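PDB 3OYZ: malate synthase, which catalyses the magnesium-dependent Claisen condensation of acetyl-CoA with glyoxylate and the hydrolysis of the resulting malyl-CoA to malate and CoA in the glyoxylate cycle. Local coordinates for residues Ile116-Trp130 against Leu151-Ala165. Residues are numbered along the deposited sequence; the frame is centred on the assembly and turned at random.
Sequences IHGFVIPEVGGIDDW and LAMSVIIESGEAELA. With MG (magnesium ion), chain D; PYR (pyruvic acid), chain C.
With CG set between its backbone N and carbonyl carbon (chi1 57°) and the chain extended beyond, Glu158 carries its carboxylate across to the backbone at Glu123, whose own chain bends at chi2 (-76°) to lay a second carboxylate against it. The two planes stack 27° apart. Glu158 divides its oxygens: OE2 binds magnesium at 2.1 Å, while OE1 takes the N-H of Glu123 on its anti lone pair, Glu123 N to Glu158 OE1 being 2.9 Å, and probably accepts from a magnesium-bound water as well. The backbone bond and the metal thus fix the rotation of the carboxylate. Repulsion between the two acids is probably eased by the metal and by Arg89, which forms a salt bridge with Glu123 OE2.

Before these loops, strands 118-121 and 152-157 run parallel, joined by five backbone hydrogen bonds from Ala152 N to His117 O through Ile156 N to Ile121 O. Val120 CG1 meets Ile156 CD1 at 3.6 Å on one face; on the other, Ile121 crosses Met153 at about a right angle. Val155 CG2 sits over one face of the six-membered ring of Trp130 in a CH-pi contact, 3.8 Å from Trp130 CH2, and Ile127 CD1 lies over the opposite face, toward the rim. The indole is further held by its NE1, which donates to Gly125 O from above the carbonyl plane. Where strand 152-157 runs out, a water donates to Val124 O and Ile156 O and accepts from Glu158 N. Ser159 is the N-cap of helix 160-165; its OG accepts from Ala162 N in a capping bond and donates to Val124 O (Ser159 OG to Val124 O, 3.2 Å), tying the two loops together.

Strand 118-121, helix 127-143 and strand 152-157 form a right-handed beta-alpha-beta unit of the TIM barrel, with the magnesium and pyruvate site, completed by Asp192, at the C-terminal ends of the strands.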
loop_
_atom_site.group_PDB
_atom_site.type_symbol
_atom_site.label_atom_id
_atom_site.label_comp_id
_atom_site.label_asym_id
_atom_site.label_seq_id
_atom_site.Cartn_x
_atom_site.Cartn_y
_atom_site.Cartn_z
ATOM N N ILE A 116 27.632 -14.920 -18.872
ATOM C CA ILE A 116 26.818 -14.642 -17.653
ATOM C C ILE A 116 26.710 -13.125 -17.462
ATOM O O ILE A 116 27.695 -12.429 -17.457
ATOM C CB ILE A 116 27.409 -15.302 -16.411
ATOM C CG1 ILE A 116 27.160 -16.798 -16.607
ATOM C CG2 ILE A 116 26.678 -14.903 -15.098
ATOM C CD1 ILE A 116 27.647 -17.685 -15.507
ATOM N N HIS A 117 25.505 -12.591 -17.388
ATOM C CA HIS A 117 25.403 -11.163 -17.202
ATOM C C HIS A 117 25.338 -10.786 -15.697
ATOM O O HIS A 117 25.463 -9.590 -15.411
ATOM C CB HIS A 117 24.112 -10.656 -17.833
ATOM C CG HIS A 117 24.266 -10.183 -19.251
ATOM N ND1 HIS A 117 24.454 -11.055 -20.310
ATOM C CD2 HIS A 117 24.167 -8.949 -19.792
ATOM C CE1 HIS A 117 24.522 -10.369 -21.438
ATOM N NE2 HIS A 117 24.342 -9.088 -21.150
ATOM N N GLY A 118 24.996 -11.723 -14.815
ATOM C CA GLY A 118 24.949 -11.407 -13.358
ATOM C C GLY A 118 24.348 -12.556 -12.592
ATOM O O GLY A 118 24.281 -13.707 -13.093
ATOM N N PHE A 119 24.016 -12.337 -11.313
ATOM C CA PHE A 119 23.537 -13.418 -10.482
ATOM C C PHE A 119 22.319 -12.866 -9.717
ATOM O O PHE A 119 22.185 -11.635 -9.555
ATOM C CB PHE A 119 24.604 -13.898 -9.494
ATOM C CG PHE A 119 25.749 -14.703 -10.125
ATOM C CD1 PHE A 119 25.602 -16.060 -10.287
ATOM C CD2 PHE A 119 26.911 -14.082 -10.585
ATOM C CE1 PHE A 119 26.594 -16.806 -10.936
ATOM C CE2 PHE A 119 27.941 -14.814 -11.151
ATOM C CZ PHE A 119 27.729 -16.193 -11.373
ATOM N N VAL A 120 21.477 -13.776 -9.252
ATOM C CA VAL A 120 20.239 -13.462 -8.586
ATOM C C VAL A 120 20.451 -13.995 -7.164
ATOM O O VAL A 120 20.926 -15.136 -6.961
ATOM C CB VAL A 120 19.031 -14.154 -9.239
ATOM C CG1 VAL A 120 17.785 -14.000 -8.341
ATOM C CG2 VAL A 120 18.806 -13.730 -10.720
ATOM N N ILE A 121 20.186 -13.110 -6.184
ATOM C CA ILE A 121 20.332 -13.354 -4.755
ATOM C C ILE A 121 18.988 -13.360 -4.038
ATOM O O ILE A 121 18.244 -12.343 -3.945
ATOM C CB ILE A 121 21.325 -12.278 -4.123
ATOM C CG1 ILE A 121 22.582 -12.113 -4.984
ATOM C CG2 ILE A 121 21.675 -12.504 -2.626
ATOM C CD1 ILE A 121 23.468 -13.412 -5.166
ATOM N N PRO A 122 18.705 -14.525 -3.448
ATOM C CA PRO A 122 17.456 -14.697 -2.789
ATOM C C PRO A 122 17.588 -14.296 -1.305
ATOM O O PRO A 122 18.663 -14.162 -0.765
ATOM C CB PRO A 122 17.258 -16.210 -2.876
ATOM C CG PRO A 122 18.683 -16.717 -2.580
ATOM C CD PRO A 122 19.462 -15.802 -3.518
ATOM N N GLU A 123 16.461 -14.147 -0.651
ATOM C CA GLU A 123 16.317 -14.029 0.802
ATOM C C GLU A 123 17.075 -12.816 1.435
ATOM O O GLU A 123 17.513 -12.954 2.578
ATOM C CB GLU A 123 16.744 -15.357 1.472
ATOM C CG GLU A 123 15.867 -16.558 1.147
ATOM C CD GLU A 123 14.569 -16.515 1.908
ATOM O OE1 GLU A 123 13.835 -17.491 1.800
ATOM O OE2 GLU A 123 14.185 -15.507 2.551
ATOM N N VAL A 124 17.294 -11.729 0.697
ATOM C CA VAL A 124 18.043 -10.582 1.209
ATOM C C VAL A 124 17.170 -9.969 2.363
ATOM O O VAL A 124 15.961 -10.247 2.464
ATOM C CB VAL A 124 18.407 -9.606 0.081
ATOM C CG1 VAL A 124 19.420 -10.246 -0.974
ATOM C CG2 VAL A 124 17.146 -9.049 -0.599
ATOM N N GLY A 125 17.791 -9.213 3.254
ATOM C CA GLY A 125 17.090 -8.589 4.389
ATOM C C GLY A 125 17.148 -7.082 4.207
ATOM O O GLY A 125 16.815 -6.613 3.110
ATOM N N GLY A 126 17.603 -6.346 5.236
ATOM C CA GLY A 126 17.759 -4.874 5.128
ATOM C C GLY A 126 18.932 -4.486 4.260
ATOM O O GLY A 126 19.718 -5.361 3.809
ATOM N N ILE A 127 19.084 -3.184 4.015
ATOM C CA ILE A 127 20.098 -2.767 3.053
ATOM C C ILE A 127 21.517 -3.186 3.465
ATOM O O ILE A 127 22.369 -3.450 2.605
ATOM C CB ILE A 127 19.949 -1.236 2.823
ATOM C CG1 ILE A 127 20.766 -0.858 1.568
ATOM C CG2 ILE A 127 20.462 -0.447 4.090
ATOM C CD1 ILE A 127 19.932 -1.331 0.314
ATOM N N ASP A 128 21.798 -3.379 4.761
ATOM C CA ASP A 128 23.167 -3.756 5.101
ATOM C C ASP A 128 23.438 -5.232 4.677
ATOM O O ASP A 128 24.568 -5.524 4.310
ATOM C CB ASP A 128 23.457 -3.575 6.612
ATOM C CG ASP A 128 23.741 -2.089 6.913
ATOM O OD1 ASP A 128 23.785 -1.225 5.983
ATOM O OD2 ASP A 128 23.999 -1.747 8.055
ATOM N N ASP A 129 22.414 -6.073 4.638
ATOM C CA ASP A 129 22.573 -7.459 4.071
ATOM C C ASP A 129 22.773 -7.369 2.542
ATOM O O ASP A 129 23.561 -8.140 1.956
ATOM C CB ASP A 129 21.301 -8.287 4.281
ATOM C CG ASP A 129 21.442 -9.759 3.770
ATOM O OD1 ASP A 129 22.417 -10.449 4.196
ATOM O OD2 ASP A 129 20.655 -10.135 2.861
ATOM N N TRP A 130 22.086 -6.459 1.847
ATOM C CA TRP A 130 22.394 -6.278 0.409
ATOM C C TRP A 130 23.817 -5.820 0.170
ATOM O O TRP A 130 24.449 -6.211 -0.828
ATOM C CB TRP A 130 21.473 -5.251 -0.331
ATOM C CG TRP A 130 19.982 -5.498 -0.233
ATOM C CD1 TRP A 130 19.265 -6.071 0.780
ATOM C CD2 TRP A 130 19.012 -4.980 -1.158
ATOM N NE1 TRP A 130 17.919 -5.975 0.535
ATOM C CE2 TRP A 130 17.730 -5.262 -0.628
ATOM C CE3 TRP A 130 19.130 -4.249 -2.347
ATOM C CZ2 TRP A 130 16.533 -4.922 -1.286
ATOM C CZ3 TRP A 130 17.918 -3.866 -3.011
ATOM C CH2 TRP A 130 16.655 -4.239 -2.485
ATOM N N LEU A 151 29.305 -7.756 -13.260
ATOM C CA LEU A 151 28.221 -8.688 -12.944
ATOM C C LEU A 151 27.021 -7.957 -12.275
ATOM O O LEU A 151 27.194 -7.392 -11.171
ATOM C CB LEU A 151 28.741 -9.697 -11.931
ATOM C CG LEU A 151 29.783 -10.620 -12.605
ATOM C CD1 LEU A 151 30.230 -11.452 -11.462
ATOM C CD2 LEU A 151 29.062 -11.519 -13.633
ATOM N N ALA A 152 25.871 -7.972 -12.948
ATOM C CA ALA A 152 24.611 -7.402 -12.455
ATOM C C ALA A 152 24.192 -8.175 -11.211
ATOM O O ALA A 152 24.441 -9.372 -11.109
ATOM C CB ALA A 152 23.515 -7.437 -13.587
ATOM N N MET A 153 23.655 -7.503 -10.190
ATOM C CA MET A 153 23.024 -8.224 -9.090
ATOM C C MET A 153 21.518 -8.007 -9.163
ATOM O O MET A 153 21.055 -6.867 -9.264
ATOM C CB MET A 153 23.528 -7.635 -7.746
ATOM C CG MET A 153 22.942 -8.314 -6.436
ATOM S SD MET A 153 23.820 -7.412 -5.059
ATOM C CE MET A 153 22.556 -7.409 -3.794
ATOM N N SER A 154 20.738 -9.052 -8.942
ATOM C CA SER A 154 19.294 -8.915 -8.919
ATOM C C SER A 154 18.937 -9.489 -7.571
ATOM O O SER A 154 19.624 -10.435 -7.118
ATOM C CB SER A 154 18.585 -9.678 -10.069
ATOM O OG SER A 154 18.908 -8.952 -11.260
ATOM N N VAL A 155 17.866 -9.004 -6.932
ATOM C CA VAL A 155 17.576 -9.593 -5.639
ATOM C C VAL A 155 16.149 -10.066 -5.659
ATOM O O VAL A 155 15.272 -9.474 -6.289
ATOM C CB VAL A 155 17.769 -8.628 -4.425
ATOM C CG1 VAL A 155 19.197 -8.113 -4.427
ATOM C CG2 VAL A 155 16.849 -7.378 -4.629
ATOM N N ILE A 156 15.850 -11.095 -4.872
ATOM C CA ILE A 156 14.480 -11.493 -4.675
ATOM C C ILE A 156 13.933 -10.817 -3.377
ATOM O O ILE A 156 14.577 -10.939 -2.344
ATOM C CB ILE A 156 14.400 -13.004 -4.367
ATOM C CG1 ILE A 156 14.967 -13.874 -5.521
ATOM C CG2 ILE A 156 12.884 -13.372 -4.298
ATOM C CD1 ILE A 156 14.566 -13.503 -6.891
ATOM N N ILE A 157 12.825 -10.074 -3.444
ATOM C CA ILE A 157 12.194 -9.345 -2.305
ATOM C C ILE A 157 11.238 -10.355 -1.741
ATOM O O ILE A 157 10.170 -10.608 -2.326
ATOM C CB ILE A 157 11.364 -8.091 -2.803
ATOM C CG1 ILE A 157 12.292 -7.154 -3.659
ATOM C CG2 ILE A 157 10.798 -7.342 -1.546
ATOM C CD1 ILE A 157 13.632 -6.697 -2.969
ATOM N N GLU A 158 11.630 -11.008 -0.648
ATOM C CA GLU A 158 10.756 -12.044 -0.127
ATOM C C GLU A 158 10.791 -12.040 1.378
ATOM O O GLU A 158 10.604 -13.085 2.032
ATOM C CB GLU A 158 11.138 -13.442 -0.672
ATOM C CG GLU A 158 12.543 -13.886 -0.406
ATOM C CD GLU A 158 12.860 -15.085 -1.367
ATOM O OE1 GLU A 158 14.025 -15.282 -1.689
ATOM O OE2 GLU A 158 11.941 -15.712 -1.905
ATOM N N SER A 159 11.003 -10.832 1.926
ATOM C CA SER A 159 10.797 -10.595 3.347
ATOM C C SER A 159 10.296 -9.150 3.557
ATOM O O SER A 159 10.568 -8.263 2.724
ATOM C CB SER A 159 12.126 -10.735 4.073
ATOM O OG SER A 159 13.150 -9.770 3.847
ATOM N N GLY A 160 9.640 -8.954 4.691
ATOM C CA GLY A 160 9.265 -7.638 5.173
ATOM C C GLY A 160 10.468 -6.700 5.220
ATOM O O GLY A 160 10.363 -5.549 4.783
ATOM N N GLU A 161 11.635 -7.157 5.669
ATOM C CA GLU A 161 12.805 -6.285 5.826
ATOM C C GLU A 161 13.247 -5.847 4.422
ATOM O O GLU A 161 13.733 -4.727 4.282
ATOM C CB GLU A 161 14.034 -6.982 6.492
ATOM C CG GLU A 161 13.972 -7.365 7.927
ATOM C CD GLU A 161 15.324 -7.974 8.428
ATOM O OE1 GLU A 161 15.366 -9.226 8.435
ATOM O OE2 GLU A 161 16.320 -7.248 8.741
ATOM N N ALA A 162 13.207 -6.726 3.394
ATOM C CA ALA A 162 13.794 -6.336 2.136
ATOM C C ALA A 162 12.799 -5.368 1.510
ATOM O O ALA A 162 13.217 -4.563 0.683
ATOM C CB ALA A 162 13.866 -7.581 1.201
ATOM N N GLU A 163 11.509 -5.592 1.713
ATOM C CA GLU A 163 10.502 -4.667 1.158
ATOM C C GLU A 163 10.738 -3.255 1.662
ATOM O O GLU A 163 10.734 -2.285 0.881
ATOM C CB GLU A 163 9.064 -5.078 1.536
ATOM C CG GLU A 163 7.962 -4.128 1.025
ATOM C CD GLU A 163 6.598 -4.620 1.508
ATOM O OE1 GLU A 163 6.602 -5.666 2.180
ATOM O OE2 GLU A 163 5.514 -4.025 1.297
ATOM N N LEU A 164 10.946 -3.125 2.970
ATOM C CA LEU A 164 11.313 -1.787 3.533
ATOM C C LEU A 164 12.663 -1.260 3.022
ATOM O O LEU A 164 12.807 -0.035 2.790
ATOM C CB LEU A 164 11.377 -1.874 5.073
ATOM C CG LEU A 164 9.992 -2.077 5.721
ATOM C CD1 LEU A 164 10.062 -2.436 7.206
ATOM C CD2 LEU A 164 9.088 -0.865 5.494
ATOM N N ALA A 165 13.617 -2.180 2.778
ATOM C CA ALA A 165 14.947 -1.719 2.335
ATOM C C ALA A 165 14.862 -1.044 0.963
ATOM O O ALA A 165 15.731 -0.241 0.594
ATOM C CB ALA A 165 16.006 -2.863 2.238
HETATM MG MG MG D . 11.896 -17.823 -2.258
HETATM C C PYR C . 9.619 -17.381 -3.740
HETATM O O PYR C . 10.022 -17.530 -2.537
HETATM O OXT PYR C . 8.437 -16.973 -4.038
HETATM C CA PYR C . 10.575 -17.543 -4.744
HETATM O O3 PYR C . 11.808 -17.828 -4.434
HETATM C CB PYR C . 10.210 -17.309 -6.163
HETATM O O HOH W 1 21.317 -10.077 -11.901
HETATM O O HOH W 2 11.730 -15.003 3.596
HETATM O O HOH W 3 14.208 -11.042 0.437
HETATM O O HOH W 4 18.574 -8.111 7.500
HETATM O O HOH W 5 13.879 -17.842 -2.484
HETATM O O HOH W 6 12.171 -20.054 -3.003
#